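Local coordinates for putative cathepsin d (Ixodes ricinus, PDB 5N7Q), which probably cleaves proteins as an aspartic endopeptidase of the pepsin-like A1 family, and is captured here with the inhibitor pepstatin A in its active-site cleft, at residues 123-135 with 188-200. Sequence-based numbering, arbitrary orientation.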
loop_
_atom_site.group_PDB
_atom_site.type_symbol
_atom_site.label_atom_id
_atom_site.label_comp_id
_atom_site.label_asym_id
_atom_site.label_seq_id
_atom_site.Cartn_x
_atom_site.Cartn_y
_atom_site.Cartn_z
ATOM N N GLY A 123 12.546 -4.233 -2.509
ATOM C CA GLY A 123 11.808 -3.797 -3.681
ATOM C C GLY A 123 10.330 -3.779 -3.436
ATOM O O GLY A 123 9.872 -3.819 -2.296
ATOM N N ILE A 124 9.587 -3.679 -4.531
ATOM C CA ILE A 124 8.140 -3.485 -4.467
ATOM C C ILE A 124 7.477 -4.562 -5.321
ATOM O O ILE A 124 7.976 -4.877 -6.380
ATOM C CB ILE A 124 7.726 -2.099 -4.997
ATOM C CG1 ILE A 124 8.391 -0.998 -4.140
ATOM C CG2 ILE A 124 6.191 -1.974 -5.063
ATOM C CD1 ILE A 124 8.154 0.424 -4.598
ATOM N N LEU A 125 6.381 -5.120 -4.814
ATOM C CA LEU A 125 5.583 -6.099 -5.548
ATOM C C LEU A 125 4.206 -5.488 -5.708
ATOM O O LEU A 125 3.388 -5.419 -4.741
ATOM C CB LEU A 125 5.539 -7.449 -4.815
ATOM C CG LEU A 125 4.929 -8.642 -5.582
ATOM C CD1 LEU A 125 5.461 -9.970 -5.018
ATOM C CD2 LEU A 125 3.413 -8.598 -5.546
ATOM N N GLY A 126 3.939 -5.006 -6.914
ATOM C CA GLY A 126 2.670 -4.335 -7.176
ATOM C C GLY A 126 1.499 -5.294 -7.329
ATOM O O GLY A 126 1.621 -6.352 -7.927
ATOM N N LEU A 127 0.354 -4.893 -6.771
ATOM C CA LEU A 127 -0.892 -5.647 -6.724
ATOM C C LEU A 127 -2.067 -4.896 -7.356
ATOM O O LEU A 127 -3.239 -5.319 -7.213
ATOM C CB LEU A 127 -1.229 -6.015 -5.276
ATOM C CG LEU A 127 -0.291 -6.999 -4.573
ATOM C CD1 LEU A 127 -0.633 -7.050 -3.098
ATOM C CD2 LEU A 127 -0.406 -8.392 -5.206
ATOM N N ALA A 128 -1.753 -3.850 -8.124
ATOM C CA ALA A 128 -2.763 -3.084 -8.868
ATOM C C ALA A 128 -3.119 -3.808 -10.156
ATOM O O ALA A 128 -2.607 -4.891 -10.448
ATOM C CB ALA A 128 -2.267 -1.677 -9.143
ATOM N N TYR A 129 -4.047 -3.242 -10.906
ATOM C CA TYR A 129 -4.482 -3.836 -12.163
ATOM C C TYR A 129 -3.372 -3.792 -13.209
ATOM O O TYR A 129 -2.550 -2.885 -13.219
ATOM C CB TYR A 129 -5.703 -3.106 -12.700
ATOM C CG TYR A 129 -7.010 -3.487 -11.999
ATOM C CD1 TYR A 129 -7.787 -4.553 -12.481
ATOM C CD2 TYR A 129 -7.471 -2.774 -10.900
ATOM C CE1 TYR A 129 -8.995 -4.902 -11.843
ATOM C CE2 TYR A 129 -8.659 -3.106 -10.270
ATOM C CZ TYR A 129 -9.428 -4.155 -10.777
ATOM O OH TYR A 129 -10.640 -4.473 -10.143
ATOM N N PRO A 130 -3.395 -4.735 -14.150
ATOM C CA PRO A 130 -2.305 -4.783 -15.125
ATOM C C PRO A 130 -2.331 -3.640 -16.126
ATOM O O PRO A 130 -1.315 -3.400 -16.791
ATOM C CB PRO A 130 -2.545 -6.117 -15.846
ATOM C CG PRO A 130 -4.034 -6.403 -15.632
ATOM C CD PRO A 130 -4.283 -5.906 -14.255
ATOM N N SER A 131 -3.471 -2.963 -16.270
ATOM C CA SER A 131 -3.566 -1.807 -17.141
ATOM C C SER A 131 -2.496 -0.749 -16.836
ATOM O O SER A 131 -2.084 -0.037 -17.751
ATOM C CB SER A 131 -4.945 -1.190 -17.021
ATOM O OG SER A 131 -5.161 -0.762 -15.669
ATOM N N ILE A 132 -2.027 -0.648 -15.593
ATOM C CA ILE A 132 -1.016 0.375 -15.240
ATOM C C ILE A 132 0.403 -0.184 -15.073
ATOM O O ILE A 132 1.288 0.548 -14.668
ATOM C CB ILE A 132 -1.432 1.215 -14.006
ATOM C CG1 ILE A 132 -1.495 0.362 -12.747
ATOM C CG2 ILE A 132 -2.778 1.873 -14.269
ATOM C CD1 ILE A 132 -1.584 1.161 -11.464
ATOM N N ALA A 133 0.611 -1.451 -15.416
ATOM C CA ALA A 133 1.963 -2.028 -15.354
ATOM C C ALA A 133 2.880 -1.375 -16.390
ATOM O O ALA A 133 2.582 -1.379 -17.590
ATOM C CB ALA A 133 1.915 -3.519 -15.581
ATOM N N VAL A 134 3.999 -0.854 -15.913
ATOM C CA VAL A 134 5.039 -0.308 -16.784
ATOM C C VAL A 134 5.564 -1.449 -17.651
ATOM O O VAL A 134 5.774 -2.555 -17.180
ATOM C CB VAL A 134 6.126 0.387 -15.954
ATOM C CG1 VAL A 134 7.322 0.777 -16.806
ATOM C CG2 VAL A 134 5.567 1.613 -15.268
ATOM N N ASP A 135 5.720 -1.138 -18.938
ATOM C CA ASP A 135 6.096 -2.093 -19.976
ATOM C C ASP A 135 5.072 -3.206 -20.244
ATOM O O ASP A 135 5.374 -4.122 -20.971
ATOM C CB ASP A 135 7.472 -2.724 -19.704
ATOM C CG ASP A 135 8.649 -1.750 -19.848
ATOM O OD1 ASP A 135 8.492 -0.549 -20.144
ATOM O OD2 ASP A 135 9.796 -2.246 -19.678
ATOM N N TYR A 188 -19.077 -4.006 0.380
ATOM C CA TYR A 188 -18.405 -3.932 -0.909
ATOM C C TYR A 188 -18.720 -2.627 -1.618
ATOM O O TYR A 188 -19.803 -2.069 -1.449
ATOM C CB TYR A 188 -18.794 -5.132 -1.775
ATOM C CG TYR A 188 -18.107 -6.417 -1.363
ATOM C CD1 TYR A 188 -16.775 -6.618 -1.652
ATOM C CD2 TYR A 188 -18.800 -7.422 -0.684
ATOM C CE1 TYR A 188 -16.116 -7.782 -1.281
ATOM C CE2 TYR A 188 -18.159 -8.605 -0.300
ATOM C CZ TYR A 188 -16.820 -8.789 -0.620
ATOM O OH TYR A 188 -16.160 -9.934 -0.253
ATOM N N VAL A 189 -17.758 -2.162 -2.403
ATOM C CA VAL A 189 -17.886 -1.000 -3.284
ATOM C C VAL A 189 -17.323 -1.438 -4.660
ATOM O O VAL A 189 -16.261 -2.055 -4.737
ATOM C CB VAL A 189 -17.188 0.262 -2.705
ATOM C CG1 VAL A 189 -15.689 0.075 -2.535
ATOM C CG2 VAL A 189 -17.545 1.490 -3.516
ATOM N N PRO A 190 -18.033 -1.157 -5.747
ATOM C CA PRO A 190 -17.501 -1.587 -7.043
ATOM C C PRO A 190 -16.325 -0.738 -7.482
ATOM O O PRO A 190 -16.321 0.487 -7.280
ATOM C CB PRO A 190 -18.667 -1.372 -8.013
ATOM C CG PRO A 190 -19.582 -0.434 -7.335
ATOM C CD PRO A 190 -19.368 -0.536 -5.857
ATOM N N VAL A 191 -15.327 -1.352 -8.104
ATOM C CA VAL A 191 -14.257 -0.554 -8.733
ATOM C C VAL A 191 -14.879 0.281 -9.861
ATOM O O VAL A 191 -15.760 -0.172 -10.572
ATOM C CB VAL A 191 -13.098 -1.463 -9.229
ATOM C CG1 VAL A 191 -12.093 -0.723 -10.093
ATOM C CG2 VAL A 191 -12.422 -2.154 -8.053
ATOM N N THR A 192 -14.374 1.484 -10.008
ATOM C CA THR A 192 -14.728 2.376 -11.107
ATOM C C THR A 192 -13.676 2.188 -12.207
ATOM O O THR A 192 -13.778 1.247 -12.994
ATOM C CB THR A 192 -14.831 3.823 -10.608
ATOM O OG1 THR A 192 -13.635 4.184 -9.888
ATOM C CG2 THR A 192 -16.027 3.973 -9.688
ATOM N N ALA A 193 -12.659 3.035 -12.254
ATOM C CA ALA A 193 -11.592 2.947 -13.246
ATOM C C ALA A 193 -10.604 1.864 -12.810
ATOM O O ALA A 193 -9.987 1.964 -11.746
ATOM C CB ALA A 193 -10.893 4.283 -13.368
ATOM N N LYS A 194 -10.447 0.839 -13.647
ATOM C CA LYS A 194 -9.556 -0.290 -13.350
ATOM C C LYS A 194 -8.094 0.058 -13.652
ATOM O O LYS A 194 -7.665 0.062 -14.808
ATOM C CB LYS A 194 -10.013 -1.541 -14.087
ATOM C CG LYS A 194 -11.326 -2.099 -13.542
ATOM C CD LYS A 194 -11.949 -3.122 -14.494
ATOM C CE LYS A 194 -11.024 -4.270 -14.780
ATOM N NZ LYS A 194 -11.719 -5.444 -15.424
ATOM N N GLY A 195 -7.340 0.381 -12.598
ATOM C CA GLY A 195 -5.927 0.767 -12.731
ATOM C C GLY A 195 -5.354 0.661 -11.340
ATOM O O GLY A 195 -4.802 -0.385 -10.941
ATOM N N TYR A 196 -5.566 1.727 -10.566
ATOM C CA TYR A 196 -5.600 1.576 -9.128
ATOM C C TYR A 196 -6.853 0.786 -8.752
ATOM O O TYR A 196 -7.757 0.563 -9.580
ATOM C CB TYR A 196 -5.628 2.930 -8.418
ATOM C CG TYR A 196 -4.523 3.908 -8.795
ATOM C CD1 TYR A 196 -3.189 3.605 -8.589
ATOM C CD2 TYR A 196 -4.833 5.185 -9.261
ATOM C CE1 TYR A 196 -2.182 4.500 -8.920
ATOM C CE2 TYR A 196 -3.840 6.109 -9.572
ATOM C CZ TYR A 196 -2.509 5.754 -9.398
ATOM O OH TYR A 196 -1.520 6.681 -9.721
ATOM N N TRP A 197 -6.909 0.386 -7.501
ATOM C CA TRP A 197 -8.126 -0.146 -6.903
ATOM C C TRP A 197 -9.004 1.030 -6.486
ATOM O O TRP A 197 -8.959 1.485 -5.346
ATOM C CB TRP A 197 -7.783 -1.055 -5.732
ATOM C CG TRP A 197 -7.240 -2.376 -6.187
ATOM C CD1 TRP A 197 -5.917 -2.728 -6.364
ATOM C CD2 TRP A 197 -8.010 -3.547 -6.497
ATOM N NE1 TRP A 197 -5.844 -4.042 -6.770
ATOM C CE2 TRP A 197 -7.107 -4.562 -6.833
ATOM C CE3 TRP A 197 -9.385 -3.833 -6.489
ATOM C CZ2 TRP A 197 -7.528 -5.844 -7.173
ATOM C CZ3 TRP A 197 -9.804 -5.072 -6.828
ATOM C CH2 TRP A 197 -8.868 -6.093 -7.142
ATOM N N GLN A 198 -9.704 1.592 -7.474
ATOM C CA GLN A 198 -10.372 2.890 -7.376
ATOM C C GLN A 198 -11.886 2.729 -7.283
ATOM O O GLN A 198 -12.456 1.829 -7.919
ATOM C CB GLN A 198 -10.003 3.732 -8.592
ATOM C CG GLN A 198 -10.431 5.197 -8.536
ATOM C CD GLN A 198 -9.816 6.019 -9.640
ATOM O OE1 GLN A 198 -8.647 5.822 -10.015
ATOM N NE2 GLN A 198 -10.591 6.940 -10.180
ATOM N N PHE A 199 -12.520 3.595 -6.513
ATOM C CA PHE A 199 -13.969 3.520 -6.268
ATOM C C PHE A 199 -14.503 4.866 -5.819
ATOM O O PHE A 199 -13.739 5.780 -5.521
ATOM C CB PHE A 199 -14.282 2.429 -5.217
ATOM C CG PHE A 199 -13.443 2.544 -3.986
ATOM C CD1 PHE A 199 -13.844 3.349 -2.927
ATOM C CD2 PHE A 199 -12.210 1.906 -3.903
ATOM C CE1 PHE A 199 -13.044 3.486 -1.798
ATOM C CE2 PHE A 199 -11.423 2.041 -2.777
ATOM C CZ PHE A 199 -11.826 2.837 -1.728
ATOM N N HIS A 200 -15.828 4.936 -5.763
ATOM C CA HIS A 200 -16.530 6.152 -5.334
ATOM C C HIS A 200 -16.756 6.168 -3.829
ATOM O O HIS A 200 -17.143 5.170 -3.205
ATOM C CB HIS A 200 -17.864 6.230 -6.078
ATOM C CG HIS A 200 -18.671 7.448 -5.750
ATOM N ND1 HIS A 200 -18.349 8.696 -6.222
ATOM C CD2 HIS A 200 -19.791 7.601 -5.005
ATOM C CE1 HIS A 200 -19.230 9.572 -5.777
ATOM N NE2 HIS A 200 -20.100 8.936 -5.021
#
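Three hydrogen bonds join Leu127, Tyr129 and Ser131 to Trp197, Gly195 and Lys194, and they show how two irregular loops can satisfy one another's polar groups without forming a sheet. The indole NE1 of Trp197 gives its hydrogen to Leu127 O at 2.9 Å, almost straight at 171° and in the plane of the indole. Two residues on, the backbone N of Tyr129 donates to Gly195 O (3.0 Å), in the carbonyl plane although the N-H is bent to 148°. Ser131 OG then donates to Lys194 O (2.8 Å), tilted from the plane of that carbonyl.

Between these bonds the Tyr129 ring is wedged into the 188-200 segment, its first torsion swinging it to the side of its own backbone N, toward Gly195 and Lys194. Lys194 lays its aliphatic chain over one face, CB standing 4.0 Å from the ring centroid, a CH-pi contact. The ring also meets the six-membered ring of Trp197 obliquely, planes at 39°, with Tyr129 CE2 over the indole face. Both polar ends reach the same carboxylate: Tyr129 OH hydrogen-bonds Asp331 OD1, while Lys194 NZ forms a salt bridge with Asp331 OD2, which probably steadies the lysine over the ring. Ile132 adds an apolar touch, its CD1 lying 3.6 Å from Gly195 O and also touching the Tyr196 ring.

The CB bond of Tyr196 points away from the 123-135 segment, and its OH hydrogen-bonds the backbone of the bound peptide inhibitor. Trp197, at the centre of an inverse gamma turn, packs edge-to-face on Phe326. Strand 123-126 pairs with the strand ending at Asp36, whereas strand 198-206 pairs with the one leading to Asp227, both predicted catalytic; the contact thus bridges the two lobes beside the substrate cleft of a bilobal, pepsin-like aspartic peptidase.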